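PDB 6QGI: VP5 from Halorubrum pleomorphic virus 2, which is a haloarchaeal virus envelope protein that probably fuses the viral membrane with that of the host cell. Local coordinates for residues A[282-287]-A[344-349]; A[318-321]-A[327-330]; A[379-382]-A[388-391]. All blocks are in the same frame, centred on the assembly; numbering follows the deposited sequence.

Contact 1 opens first along the chain: the start of helix 285-292 comes to lie against strand 343-355, closing a long loop that includes strands 297-299, 301-307, 312-320 and 333-334. Contact 2 falls within that loop, where 327-330 folds back over the end of strand 312-320 after a short excursion. The two meet directly, since strands 312-320 and 343-355 are neighbours, with Tyr344 beside Ala319 and Phe345 against Phe318. Contact 3 follows in series and crosses neither; it closes the hairpin 378-384/389-393, centred about 28 Å from the centre of contact 1 and about 34 Å from that of contact 2. Strand 378-384 also pairs with 418-427, which pairs with 343-355, the strand of contact 1.

Contact 1: A[282-287]-A[344-349]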
loop_
_atom_site.group_PDB
_atom_site.type_symbol
_atom_site.label_atom_id
_atom_site.label_comp_id
_atom_site.label_asym_id
_atom_site.label_seq_id
_atom_site.Cartn_x
_atom_site.Cartn_y
_atom_site.Cartn_z
ATOM N N GLY A 282 -5.985 13.644 13.121
ATOM C CA GLY A 282 -4.672 13.947 13.683
ATOM C C GLY A 282 -3.549 13.656 12.713
ATOM O O GLY A 282 -3.521 14.210 11.609
ATOM N N MET A 283 -2.617 12.783 13.116
ATOM C CA MET A 283 -1.492 12.410 12.263
ATOM C C MET A 283 -1.941 11.407 11.187
ATOM O O MET A 283 -2.947 10.707 11.366
ATOM C CB MET A 283 -0.302 11.859 13.084
ATOM C CG MET A 283 -0.596 10.577 13.849
ATOM S SD MET A 283 0.878 9.874 14.630
ATOM C CE MET A 283 1.445 8.867 13.374
ATOM N N SER A 284 -1.190 11.361 10.070
ATOM C CA SER A 284 -1.410 10.448 8.951
ATOM C C SER A 284 -1.430 9.002 9.480
ATOM O O SER A 284 -0.550 8.610 10.251
ATOM C CB SER A 284 -0.340 10.656 7.886
ATOM O OG SER A 284 0.966 10.528 8.423
ATOM N N GLN A 285 -2.492 8.256 9.129
ATOM C CA GLN A 285 -2.805 6.918 9.630
ATOM C C GLN A 285 -1.823 5.805 9.243
ATOM O O GLN A 285 -1.582 4.929 10.074
ATOM C CB GLN A 285 -4.222 6.511 9.201
ATOM C CG GLN A 285 -4.884 5.469 10.109
ATOM C CD GLN A 285 -4.734 5.766 11.582
ATOM O OE1 GLN A 285 -5.126 6.828 12.075
ATOM N NE2 GLN A 285 -4.148 4.831 12.313
ATOM N N ALA A 286 -1.295 5.798 8.008
ATOM C CA ALA A 286 -0.388 4.732 7.570
ATOM C C ALA A 286 0.875 4.631 8.453
ATOM O O ALA A 286 1.268 3.511 8.787
ATOM C CB ALA A 286 -0.010 4.913 6.111
ATOM N N ILE A 287 1.467 5.774 8.883
ATOM C CA ILE A 287 2.648 5.711 9.756
ATOM C C ILE A 287 2.217 5.261 11.177
ATOM O O ILE A 287 2.918 4.443 11.773
ATOM C CB ILE A 287 3.540 6.991 9.753
ATOM C CG1 ILE A 287 4.843 6.807 10.586
ATOM C CG2 ILE A 287 2.782 8.250 10.169
ATOM C CD1 ILE A 287 5.777 5.651 10.167
ATOM N N TYR A 344 9.564 2.565 3.297
ATOM C CA TYR A 344 8.440 3.480 3.465
ATOM C C TYR A 344 8.973 4.895 3.718
ATOM O O TYR A 344 10.106 5.058 4.183
ATOM C CB TYR A 344 7.477 3.011 4.568
ATOM C CG TYR A 344 6.820 1.685 4.248
ATOM C CD1 TYR A 344 5.731 1.614 3.387
ATOM C CD2 TYR A 344 7.315 0.495 4.772
ATOM C CE1 TYR A 344 5.148 0.395 3.054
ATOM C CE2 TYR A 344 6.730 -0.730 4.460
ATOM C CZ TYR A 344 5.648 -0.775 3.597
ATOM O OH TYR A 344 5.057 -1.974 3.288
ATOM N N PHE A 345 8.192 5.915 3.328
ATOM C CA PHE A 345 8.588 7.312 3.470
ATOM C C PHE A 345 7.380 8.172 3.831
ATOM O O PHE A 345 6.463 8.328 3.020
ATOM C CB PHE A 345 9.272 7.815 2.183
ATOM C CG PHE A 345 10.109 9.067 2.326
ATOM C CD1 PHE A 345 11.346 9.028 2.963
ATOM C CD2 PHE A 345 9.692 10.269 1.766
ATOM C CE1 PHE A 345 12.132 10.178 3.071
ATOM C CE2 PHE A 345 10.481 11.419 1.872
ATOM C CZ PHE A 345 11.700 11.363 2.513
ATOM N N THR A 346 7.366 8.687 5.077
ATOM C CA THR A 346 6.308 9.549 5.598
ATOM C C THR A 346 6.738 10.981 5.351
ATOM O O THR A 346 7.747 11.426 5.902
ATOM C CB THR A 346 6.032 9.245 7.071
ATOM O OG1 THR A 346 5.828 7.839 7.221
ATOM C CG2 THR A 346 4.830 10.018 7.613
ATOM N N ALA A 347 5.997 11.691 4.491
ATOM C CA ALA A 347 6.320 13.060 4.108
ATOM C C ALA A 347 5.092 13.906 3.871
ATOM O O ALA A 347 4.017 13.386 3.573
ATOM C CB ALA A 347 7.159 13.043 2.841
ATOM N N ASP A 348 5.271 15.228 3.966
ATOM C CA ASP A 348 4.216 16.189 3.672
ATOM C C ASP A 348 4.262 16.430 2.165
ATOM O O ASP A 348 5.179 17.101 1.669
ATOM C CB ASP A 348 4.378 17.491 4.487
ATOM C CG ASP A 348 3.290 18.524 4.250
ATOM O OD1 ASP A 348 2.375 18.248 3.457
ATOM O OD2 ASP A 348 3.361 19.610 4.858
ATOM N N MET A 349 3.284 15.844 1.437
ATOM C CA MET A 349 3.164 15.928 -0.023
ATOM C C MET A 349 3.026 17.370 -0.503
ATOM O O MET A 349 3.346 17.657 -1.655
ATOM C CB MET A 349 1.981 15.086 -0.539
ATOM C CG MET A 349 2.130 13.596 -0.266
ATOM S SD MET A 349 3.583 12.850 -1.045
ATOM C CE MET A 349 4.226 11.891 0.323
#
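Ser284 reaches Thr346 with its hydroxyl: OG of Ser284 lies 4.0 Å from CG2 of Thr346, a loose van der Waals approach with no hydrogen bond between the two residues. The serine stands at the N-cap position of helix 285-292, yet its OG makes no capping bond and is instead hydrogen-bonded to Gln497. The fold here is a helix start set against a face of antiparallel strands: strand 343-355 runs between 312-320 and 434-439, Thr346 pointing to the helix while Phe345 and Ala347 turn to the other face and rest on Leu314. Three residues on from the cap, Ile287 brings the main apolar surface. Its CG1 is anti to the backbone N (chi1 -174°), which lays the longer branch across the threonine hydroxyl. CB of Ile287 is 3.5 Å from Thr346 OG1, and Ile287 CD1 approaches the same oxygen at 3.7 Å. The other branches meet methyl to methyl, Ile287 CG2 lying 3.7 Å from Thr346 CG2; overall the two side chains cross at about a right angle. The threonine can face both branches because its chi1 of -51° puts CG2 anti to the backbone N and OG1 beside that N. Although three isoleucine carbons lie against it, Thr346 OG1 is satisfied by a hydrogen bond with Thr436 OG1 on strand 434-439.

Contact 2: A[318-321]-A[327-330]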
loop_
_atom_site.group_PDB
_atom_site.type_symbol
_atom_site.label_atom_id
_atom_site.label_comp_id
_atom_site.label_asym_id
_atom_site.label_seq_id
_atom_site.Cartn_x
_atom_site.Cartn_y
_atom_site.Cartn_z
ATOM N N PHE A 318 11.990 8.032 7.277
ATOM C CA PHE A 318 12.071 6.671 6.766
ATOM C C PHE A 318 11.566 5.615 7.738
ATOM O O PHE A 318 11.678 5.741 8.963
ATOM C CB PHE A 318 13.517 6.310 6.404
ATOM C CG PHE A 318 14.051 6.890 5.122
ATOM C CD1 PHE A 318 13.683 6.359 3.893
ATOM C CD2 PHE A 318 14.989 7.915 5.144
ATOM C CE1 PHE A 318 14.212 6.872 2.706
ATOM C CE2 PHE A 318 15.518 8.423 3.960
ATOM C CZ PHE A 318 15.126 7.899 2.750
ATOM N N ALA A 319 11.047 4.541 7.142
ATOM C CA ALA A 319 10.587 3.326 7.786
ATOM C C ALA A 319 11.096 2.166 6.956
ATOM O O ALA A 319 11.003 2.206 5.723
ATOM C CB ALA A 319 9.069 3.312 7.886
ATOM N N LEU A 320 11.722 1.187 7.606
ATOM C CA LEU A 320 12.251 0.022 6.910
ATOM C C LEU A 320 11.654 -1.230 7.494
ATOM O O LEU A 320 11.651 -1.369 8.717
ATOM C CB LEU A 320 13.787 -0.035 7.029
ATOM C CG LEU A 320 14.647 1.018 6.312
ATOM C CD1 LEU A 320 16.094 0.652 6.422
ATOM C CD2 LEU A 320 14.363 1.077 4.836
ATOM N N THR A 321 11.152 -2.142 6.635
ATOM C CA THR A 321 10.605 -3.429 7.089
ATOM C C THR A 321 11.777 -4.283 7.593
ATOM O O THR A 321 11.652 -5.002 8.586
ATOM C CB THR A 321 9.820 -4.137 5.979
ATOM O OG1 THR A 321 10.715 -4.458 4.923
ATOM C CG2 THR A 321 8.651 -3.320 5.456
ATOM N N PRO A 327 21.867 1.014 7.764
ATOM C CA PRO A 327 21.418 2.406 7.878
ATOM C C PRO A 327 21.656 3.220 6.610
ATOM O O PRO A 327 22.750 3.209 6.052
ATOM C CB PRO A 327 22.249 2.942 9.050
ATOM C CG PRO A 327 23.521 2.159 9.000
ATOM C CD PRO A 327 23.158 0.800 8.445
ATOM N N LEU A 328 20.606 3.904 6.152
ATOM C CA LEU A 328 20.639 4.796 4.998
ATOM C C LEU A 328 21.544 5.973 5.338
ATOM O O LEU A 328 21.545 6.425 6.485
ATOM C CB LEU A 328 19.216 5.250 4.632
ATOM C CG LEU A 328 18.180 4.137 4.446
ATOM C CD1 LEU A 328 16.841 4.697 4.086
ATOM C CD2 LEU A 328 18.623 3.130 3.391
ATOM N N GLU A 329 22.364 6.413 4.378
ATOM C CA GLU A 329 23.363 7.457 4.600
ATOM C C GLU A 329 23.163 8.678 3.694
ATOM O O GLU A 329 22.684 8.547 2.563
ATOM C CB GLU A 329 24.778 6.879 4.392
ATOM C CG GLU A 329 25.097 5.696 5.303
ATOM C CD GLU A 329 26.189 4.725 4.883
ATOM O OE1 GLU A 329 26.721 4.846 3.755
ATOM O OE2 GLU A 329 26.498 3.821 5.692
ATOM N N SER A 330 23.563 9.863 4.197
ATOM C CA SER A 330 23.478 11.149 3.496
ATOM C C SER A 330 24.441 11.179 2.305
ATOM O O SER A 330 25.584 10.731 2.422
ATOM C CB SER A 330 23.789 12.295 4.454
ATOM O OG SER A 330 23.455 13.555 3.898
#
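A CH-pi contact joins Leu328 to Phe318. The methyl CD1 of Leu328 sits over the middle of one face of the Phe318 ring, 3.5 Å from the centroid and only 8° off the ring normal. All six ring carbons are therefore at similar range, from 3.6 Å between Phe318 CD1 and Leu328 CD1 to 4.0 Å between Phe318 CE2 and Leu328 CD1. In Leu328 a chi2 of 180° sets CD1 anti to CA, so that this methyl is the one carried furthest toward the ring. Plain apolar packing adds a looser neighbour, Leu320 CD2, at 4.5 Å from the same Leu328 CD1. Phe318 and Leu320 share one side of strand 312-320, and the intervening Ala319 turns to the other, as the alternation of a beta strand requires. The segment 327-330 has no regular secondary structure: it belongs to the connection from strand 312-320 to strand 333-334, entered through a cis peptide bond before Pro327, and its leucine packs on the side of the preceding strand that carries Phe318 and Leu320. That apolar cluster extends to Ile445, which touches both Phe318 and Leu328, and to Phe345, whose ring meets that of Phe318 edge-to-face. Hydrogen bonds play no part between the two segments themselves. The loop is fastened by other polar partners, Leu328 O bonding to Thr460 OG1 and Glu329 N to the hydroxyl of Tyr334.

Contact 3: A[379-382]-A[388-391]; sequences AVEL and ETVA
The carboxylate of Glu381 has the CG2 methyl of Thr389 on one side of its plane, well off centre, beyond the side between CG and OE1. OE1 of Glu381 is 3.4 Å from Thr389 CG2, and the same oxygen forms a salt bridge with Arg424 of the adjoining strand 418-427. With CG anti to the backbone N (chi1 -152°), the glutamate stem lies alongside strand 389-393, where Glu381 CG meets Thr389 CG2 at 3.7 Å and Ala391 CB at 3.9 Å. The threonine hydroxyl takes another direction and is hydrogen-bonded to Asn383. Among the flat peptide groups, Leu382 and Val390 form an antiparallel hydrogen-bonded pair. Val390 N reaches Leu382 O at 3.0 Å, while Leu382 N reaches Val390 O at 2.8 Å. Next to it, Glu381 and Ala391 make a non-hydrogen-bonded pair with their CA atoms 3.9 Å apart, where Val390 O receives a CA-H...O contact from Glu381 CA at 3.4 Å. The side chains of Leu382 and Val390 occupy the opposite sheet face from those of Glu381 and Ala391; Leu382 packs there on Ile420, Ala423 and Val368. With the segment axes at 170°, the two strands form a beta hairpin, whose second strand leads toward the glycosylated Asn396.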
loop_
_atom_site.group_PDB
_atom_site.type_symbol
_atom_site.label_atom_id
_atom_site.label_comp_id
_atom_site.label_asym_id
_atom_site.label_seq_id
_atom_site.Cartn_x
_atom_site.Cartn_y
_atom_site.Cartn_z
ATOM N N ALA A 379 1.342 22.010 -9.594
ATOM C CA ALA A 379 1.237 23.073 -10.591
ATOM C C ALA A 379 2.592 23.312 -11.234
ATOM O O ALA A 379 3.606 23.303 -10.535
ATOM C CB ALA A 379 0.727 24.356 -9.949
ATOM N N VAL A 380 2.621 23.503 -12.559
ATOM C CA VAL A 380 3.875 23.767 -13.269
ATOM C C VAL A 380 4.061 25.291 -13.307
ATOM O O VAL A 380 3.210 26.007 -13.836
ATOM C CB VAL A 380 3.956 23.098 -14.672
ATOM C CG1 VAL A 380 5.313 23.350 -15.330
ATOM C CG2 VAL A 380 3.681 21.595 -14.587
ATOM N N GLU A 381 5.140 25.768 -12.665
ATOM C CA GLU A 381 5.523 27.175 -12.557
ATOM C C GLU A 381 6.579 27.475 -13.612
ATOM O O GLU A 381 7.733 27.056 -13.485
ATOM C CB GLU A 381 6.035 27.483 -11.141
ATOM C CG GLU A 381 5.821 28.919 -10.712
ATOM C CD GLU A 381 6.539 29.283 -9.429
ATOM O OE1 GLU A 381 7.740 29.631 -9.501
ATOM O OE2 GLU A 381 5.905 29.218 -8.352
ATOM N N LEU A 382 6.168 28.162 -14.675
ATOM C CA LEU A 382 7.047 28.474 -15.791
ATOM C C LEU A 382 7.601 29.883 -15.715
ATOM O O LEU A 382 6.877 30.826 -15.397
ATOM C CB LEU A 382 6.324 28.264 -17.123
ATOM C CG LEU A 382 5.811 26.852 -17.366
ATOM C CD1 LEU A 382 4.805 26.833 -18.452
ATOM C CD2 LEU A 382 6.931 25.892 -17.649
ATOM N N GLU A 388 8.951 36.553 -16.567
ATOM C CA GLU A 388 7.567 36.463 -16.101
ATOM C C GLU A 388 7.336 35.046 -15.573
ATOM O O GLU A 388 7.616 34.069 -16.274
ATOM C CB GLU A 388 6.557 36.823 -17.210
ATOM C CG GLU A 388 6.694 38.224 -17.789
ATOM C CD GLU A 388 5.828 38.535 -18.999
ATOM O OE1 GLU A 388 5.393 37.585 -19.689
ATOM O OE2 GLU A 388 5.603 39.735 -19.270
ATOM N N THR A 389 6.871 34.940 -14.321
ATOM C CA THR A 389 6.622 33.664 -13.653
ATOM C C THR A 389 5.117 33.423 -13.540
ATOM O O THR A 389 4.393 34.281 -13.025
ATOM C CB THR A 389 7.320 33.645 -12.288
ATOM O OG1 THR A 389 8.719 33.885 -12.478
ATOM C CG2 THR A 389 7.108 32.335 -11.535
ATOM N N VAL A 390 4.650 32.262 -14.046
ATOM C CA VAL A 390 3.235 31.874 -14.014
ATOM C C VAL A 390 3.103 30.379 -13.646
ATOM O O VAL A 390 3.763 29.530 -14.249
ATOM C CB VAL A 390 2.483 32.199 -15.342
ATOM C CG1 VAL A 390 1.018 31.769 -15.267
ATOM C CG2 VAL A 390 2.581 33.680 -15.706
ATOM N N ALA A 391 2.232 30.076 -12.663
ATOM C CA ALA A 391 1.933 28.721 -12.201
ATOM C C ALA A 391 0.558 28.280 -12.717
ATOM O O ALA A 391 -0.411 29.039 -12.619
ATOM C CB ALA A 391 1.977 28.660 -10.681
#